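Local coordinates for protein putative thiosulfate sulfurtransferase YNJE (Escherichia coli, PDB 2WLR) that catalyses the transfer of sulfur from thiosulfate to cyanide, giving thiocyanate and sulfite, as a monomeric periplasmic rhodanese, at residues G20-T25 and A80-D85; G43-A48 and S107-E112. All coordinates share one frame; numbering follows the deposited sequence.

Contact 1 of 2, residues G20-T25 and A80-D85; sequences GKAIDT and ALYGND
Tyr82 sets CG between its backbone N and carbonyl carbon (chi1 68°), swinging the ring across the neighbouring strand, while Asp24 holds its carboxylate anti to the backbone N (chi1 -171°), beside the phenol oxygen. The ring therefore lies over Asp24 CA in a CH-pi contact, 3.9 Å from CA to the centroid, and Ala22 CB reaches its edge. Tyr82 OH gives only a weak bond to Asp24 OD2 at 2.7 Å; the stronger partners lie outside, Arg26 for the carboxylate and the backbone N of Glu45 for the hydroxyl. On the sheet face of Ile23 and Leu81 the two side chains run side by side, with Ile23 CB 3.7 Å from Leu81 CD2. Thr25 grips Tyr82 O twice, through N at 3.0 Å and through OG1 at 2.7 Å, the hydroxyl coming from above the carbonyl plane; a water links OG1 to Asn84 N. The backbones pair in parallel register, Ala22 with Ala80, Ile23 with Leu81 and Asp24 with Tyr82, the segment axes 4.7 Å apart at 23°. These are the two central strands, 21-24 and 79-82, of the parallel sheet in the alpha/beta fold of a rhodanese domain.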
# COMPACT_ATOMS: atom_id res chain seq x y z
N GLY A 20 27.33 -0.53 9.71
CA GLY A 20 27.00 -0.41 8.30
C GLY A 20 25.53 -0.64 8.04
O GLY A 20 24.76 -0.90 8.96
N LYS A 21 25.16 -0.53 6.77
CA LYS A 21 23.79 -0.74 6.34
C LYS A 21 23.76 -1.71 5.15
O LYS A 21 24.62 -1.66 4.27
CB LYS A 21 23.15 0.59 5.93
CG LYS A 21 22.87 1.51 7.13
CD LYS A 21 22.27 2.85 6.73
CE LYS A 21 22.14 3.77 7.94
NZ LYS A 21 23.49 4.22 8.42
N ALA A 22 22.79 -2.61 5.17
CA ALA A 22 22.56 -3.53 4.05
C ALA A 22 21.52 -2.93 3.08
O ALA A 22 20.57 -2.28 3.50
CB ALA A 22 22.11 -4.91 4.57
N ILE A 23 21.73 -3.20 1.79
CA ILE A 23 20.80 -2.73 0.76
C ILE A 23 20.41 -3.91 -0.14
O ILE A 23 21.24 -4.55 -0.77
CB ILE A 23 21.38 -1.62 -0.13
CG1 ILE A 23 21.80 -0.44 0.74
CG2 ILE A 23 20.37 -1.26 -1.19
CD1 ILE A 23 22.40 0.74 -0.04
N ASP A 24 19.12 -4.21 -0.11
CA ASP A 24 18.47 -5.27 -0.87
C ASP A 24 18.11 -4.68 -2.23
O ASP A 24 17.32 -3.74 -2.31
CB ASP A 24 17.23 -5.69 -0.08
CG ASP A 24 16.55 -6.92 -0.60
OD1 ASP A 24 16.54 -7.20 -1.80
OD2 ASP A 24 15.97 -7.67 0.25
N THR A 25 18.74 -5.19 -3.28
CA THR A 25 18.58 -4.68 -4.64
C THR A 25 17.48 -5.36 -5.46
O THR A 25 17.29 -5.05 -6.63
CB THR A 25 19.91 -4.72 -5.40
OG1 THR A 25 20.26 -6.08 -5.67
CG2 THR A 25 21.03 -3.99 -4.61
N ALA A 80 26.47 -2.74 2.33
CA ALA A 80 26.66 -4.07 1.77
C ALA A 80 25.42 -4.43 0.96
O ALA A 80 24.31 -4.46 1.50
CB ALA A 80 26.87 -5.08 2.85
N LEU A 81 25.62 -4.67 -0.32
CA LEU A 81 24.54 -4.96 -1.27
C LEU A 81 24.29 -6.43 -1.40
O LEU A 81 25.20 -7.26 -1.25
CB LEU A 81 24.88 -4.43 -2.65
CG LEU A 81 25.37 -2.98 -2.77
CD1 LEU A 81 25.51 -2.57 -4.21
CD2 LEU A 81 24.50 -2.03 -2.03
N TYR A 82 23.04 -6.79 -1.66
CA TYR A 82 22.73 -8.14 -2.06
C TYR A 82 21.60 -8.23 -3.05
O TYR A 82 20.89 -7.25 -3.33
CB TYR A 82 22.50 -9.04 -0.84
CG TYR A 82 21.26 -8.71 -0.04
CD1 TYR A 82 21.29 -7.81 1.00
CD2 TYR A 82 20.08 -9.38 -0.28
CE1 TYR A 82 20.15 -7.52 1.76
CE2 TYR A 82 18.94 -9.09 0.45
CZ TYR A 82 18.97 -8.18 1.49
OH TYR A 82 17.81 -7.94 2.19
N GLY A 83 21.48 -9.40 -3.64
CA GLY A 83 20.57 -9.66 -4.72
C GLY A 83 21.26 -10.33 -5.88
O GLY A 83 22.34 -10.89 -5.71
N ASN A 84 20.64 -10.27 -7.05
CA ASN A 84 21.33 -10.84 -8.21
C ASN A 84 22.51 -10.00 -8.66
O ASN A 84 22.56 -8.80 -8.39
CB ASN A 84 20.40 -11.21 -9.34
CG ASN A 84 19.81 -10.03 -10.01
OD1 ASN A 84 20.52 -9.29 -10.72
ND2 ASN A 84 18.52 -9.86 -9.87
N ASP A 85 23.48 -10.65 -9.29
CA ASP A 85 24.74 -9.99 -9.59
C ASP A 85 24.57 -8.76 -10.46
O ASP A 85 25.22 -7.75 -10.27
CB ASP A 85 25.72 -10.95 -10.30
CG ASP A 85 26.27 -12.00 -9.40
OD1 ASP A 85 25.97 -11.99 -8.18
OD2 ASP A 85 27.05 -12.83 -9.94
O HOH W 1 18.57 -8.18 -6.98

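Contact 2 of 2, residues G43-A48 and S107-E112; sequences GHELAA and SDALSE
Glu45 reaches across to the backbone of Leu110, and its side chain can be traced outward to that bond. CB leaves the main chain toward segment 107-112, CG is anti to the carbonyl carbon, and a bend at chi2 (-75°) turns the carboxylate to the Leu110 amide; the side chain as a whole also touches Leu12, Leu106 and Leu116. CD comes within 4.0 Å of Leu110 N. Of the two oxygens, OE1 makes a salt bridge with Arg115, whereas OE2 accepts from Leu110 N at 2.8 Å with an N-H...O angle of 165°, nearly along its own C-O axis. OE2 also lies 3.5 Å from Ala109 CA and takes a hydrogen bond from a water, 2.8 Å away, that itself accepts from Glu112 N. Within the first rhodanese repeat, the bond from Leu110 N to Glu45 OE2 joins the loop entering strand 49-50 to the loop leaving strand 103-105, the two outermost strands of the parallel sheet. Each loop forms a type II beta turn, Glu45 to Ala48 and Asp108 to Ser111; Leu110 occupies the third position of the latter with positive phi (67°), and Ser111 OG reinforces the turn by donating to Asp108 O at 2.6 Å. An alanine at Glu45 would remove the carboxylate, which would probably leave Leu110 N without its acceptor and Arg115 with Asp108 as its remaining carboxylate partner in this group. Beside the polar bond, Leu110 CD2 packs against Gly43 O at 4.0 Å.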
# COMPACT_ATOMS: atom_id res chain seq x y z
N GLY A 43 11.85 -12.58 2.93
CA GLY A 43 12.16 -11.31 3.55
C GLY A 43 13.56 -10.79 3.27
O GLY A 43 14.27 -11.29 2.42
N HIS A 44 13.95 -9.78 4.08
CA HIS A 44 15.20 -9.06 3.93
C HIS A 44 16.05 -9.16 5.17
O HIS A 44 15.59 -9.52 6.23
CB HIS A 44 14.95 -7.57 3.59
CG HIS A 44 13.94 -6.89 4.48
ND1 HIS A 44 14.25 -6.20 5.63
CD2 HIS A 44 12.61 -6.75 4.31
CE1 HIS A 44 13.13 -5.67 6.12
NE2 HIS A 44 12.13 -6.02 5.34
N GLU A 45 17.32 -8.84 5.02
CA GLU A 45 18.17 -8.86 6.17
C GLU A 45 17.82 -7.75 7.14
O GLU A 45 17.28 -6.72 6.76
CB GLU A 45 19.63 -8.80 5.76
CG GLU A 45 20.09 -9.98 4.91
CD GLU A 45 20.30 -11.25 5.67
OE1 GLU A 45 20.05 -11.28 6.88
OE2 GLU A 45 20.76 -12.22 5.04
N LEU A 46 18.11 -7.97 8.41
CA LEU A 46 17.78 -7.02 9.46
C LEU A 46 18.23 -5.60 9.15
O LEU A 46 19.39 -5.34 8.84
CB LEU A 46 18.36 -7.50 10.81
CG LEU A 46 18.09 -6.63 12.03
CD1 LEU A 46 16.61 -6.62 12.39
CD2 LEU A 46 18.92 -7.18 13.20
N ALA A 47 17.25 -4.70 9.23
CA ALA A 47 17.46 -3.28 9.03
C ALA A 47 17.84 -2.90 7.59
O ALA A 47 18.17 -1.75 7.33
CB ALA A 47 18.48 -2.72 10.05
N ALA A 48 17.72 -3.85 6.65
CA ALA A 48 18.12 -3.57 5.27
C ALA A 48 17.20 -2.52 4.67
O ALA A 48 16.01 -2.44 4.98
CB ALA A 48 18.01 -4.79 4.38
N SER A 107 28.17 -10.85 2.04
CA SER A 107 28.62 -12.16 1.56
C SER A 107 27.70 -13.29 1.93
O SER A 107 27.51 -14.20 1.12
CB SER A 107 30.04 -12.49 2.05
OG SER A 107 30.15 -12.38 3.44
N ASP A 108 27.08 -13.20 3.10
CA ASP A 108 26.20 -14.27 3.59
C ASP A 108 24.71 -13.93 3.43
O ASP A 108 23.87 -14.57 4.04
CB ASP A 108 26.54 -14.68 5.05
CG ASP A 108 26.27 -13.59 6.09
OD1 ASP A 108 26.14 -12.40 5.71
OD2 ASP A 108 26.16 -13.93 7.29
N ALA A 109 24.39 -12.95 2.58
CA ALA A 109 23.01 -12.53 2.38
C ALA A 109 22.09 -13.67 1.98
O ALA A 109 22.40 -14.41 1.06
CB ALA A 109 22.93 -11.46 1.32
N LEU A 110 20.95 -13.77 2.66
CA LEU A 110 19.90 -14.76 2.41
C LEU A 110 20.31 -16.21 2.71
O LEU A 110 19.53 -17.12 2.44
CB LEU A 110 19.35 -14.63 0.99
CG LEU A 110 18.98 -13.21 0.55
CD1 LEU A 110 18.58 -13.19 -0.93
CD2 LEU A 110 17.86 -12.66 1.37
N SER A 111 21.47 -16.43 3.30
CA SER A 111 21.92 -17.80 3.61
C SER A 111 21.36 -18.37 4.90
O SER A 111 21.53 -19.56 5.16
CB SER A 111 23.43 -17.85 3.67
OG SER A 111 23.91 -17.10 4.77
N GLU A 112 20.75 -17.53 5.73
CA GLU A 112 20.09 -17.94 6.96
C GLU A 112 18.63 -17.48 6.92
O GLU A 112 18.29 -16.41 7.41
CB GLU A 112 20.83 -17.34 8.14
CG GLU A 112 22.27 -17.81 8.27
CD GLU A 112 22.44 -19.27 8.67
OE1 GLU A 112 21.45 -19.97 9.00
OE2 GLU A 112 23.62 -19.71 8.65
O HOH W 2 19.77 -14.78 5.51

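Contacts 1 and 2 have centres 8 Å apart and meet at Tyr82, whose OH is 3.0 Å from Glu45 N, a probable hydrogen bond. His44 CB packs against the same hydroxyl at 3.2 Å, and Tyr82 CB comes within 3.3 Å of Ala109 CB, so both loops of contact 2 rest on the sheet face that carries Tyr82 and Asp24. Arg26 adds a second tie, bridging Asp24 OD2 and Gly43 O through NH2. Along the chain the segments alternate, and all four belong to the first rhodanese repeat. Both contacts lie away from the active site: the persulfide-forming Cys365, here oxidised to 3-sulfinoalanine, and Arg370, the probable substrate-binding residue, belong to the third repeat.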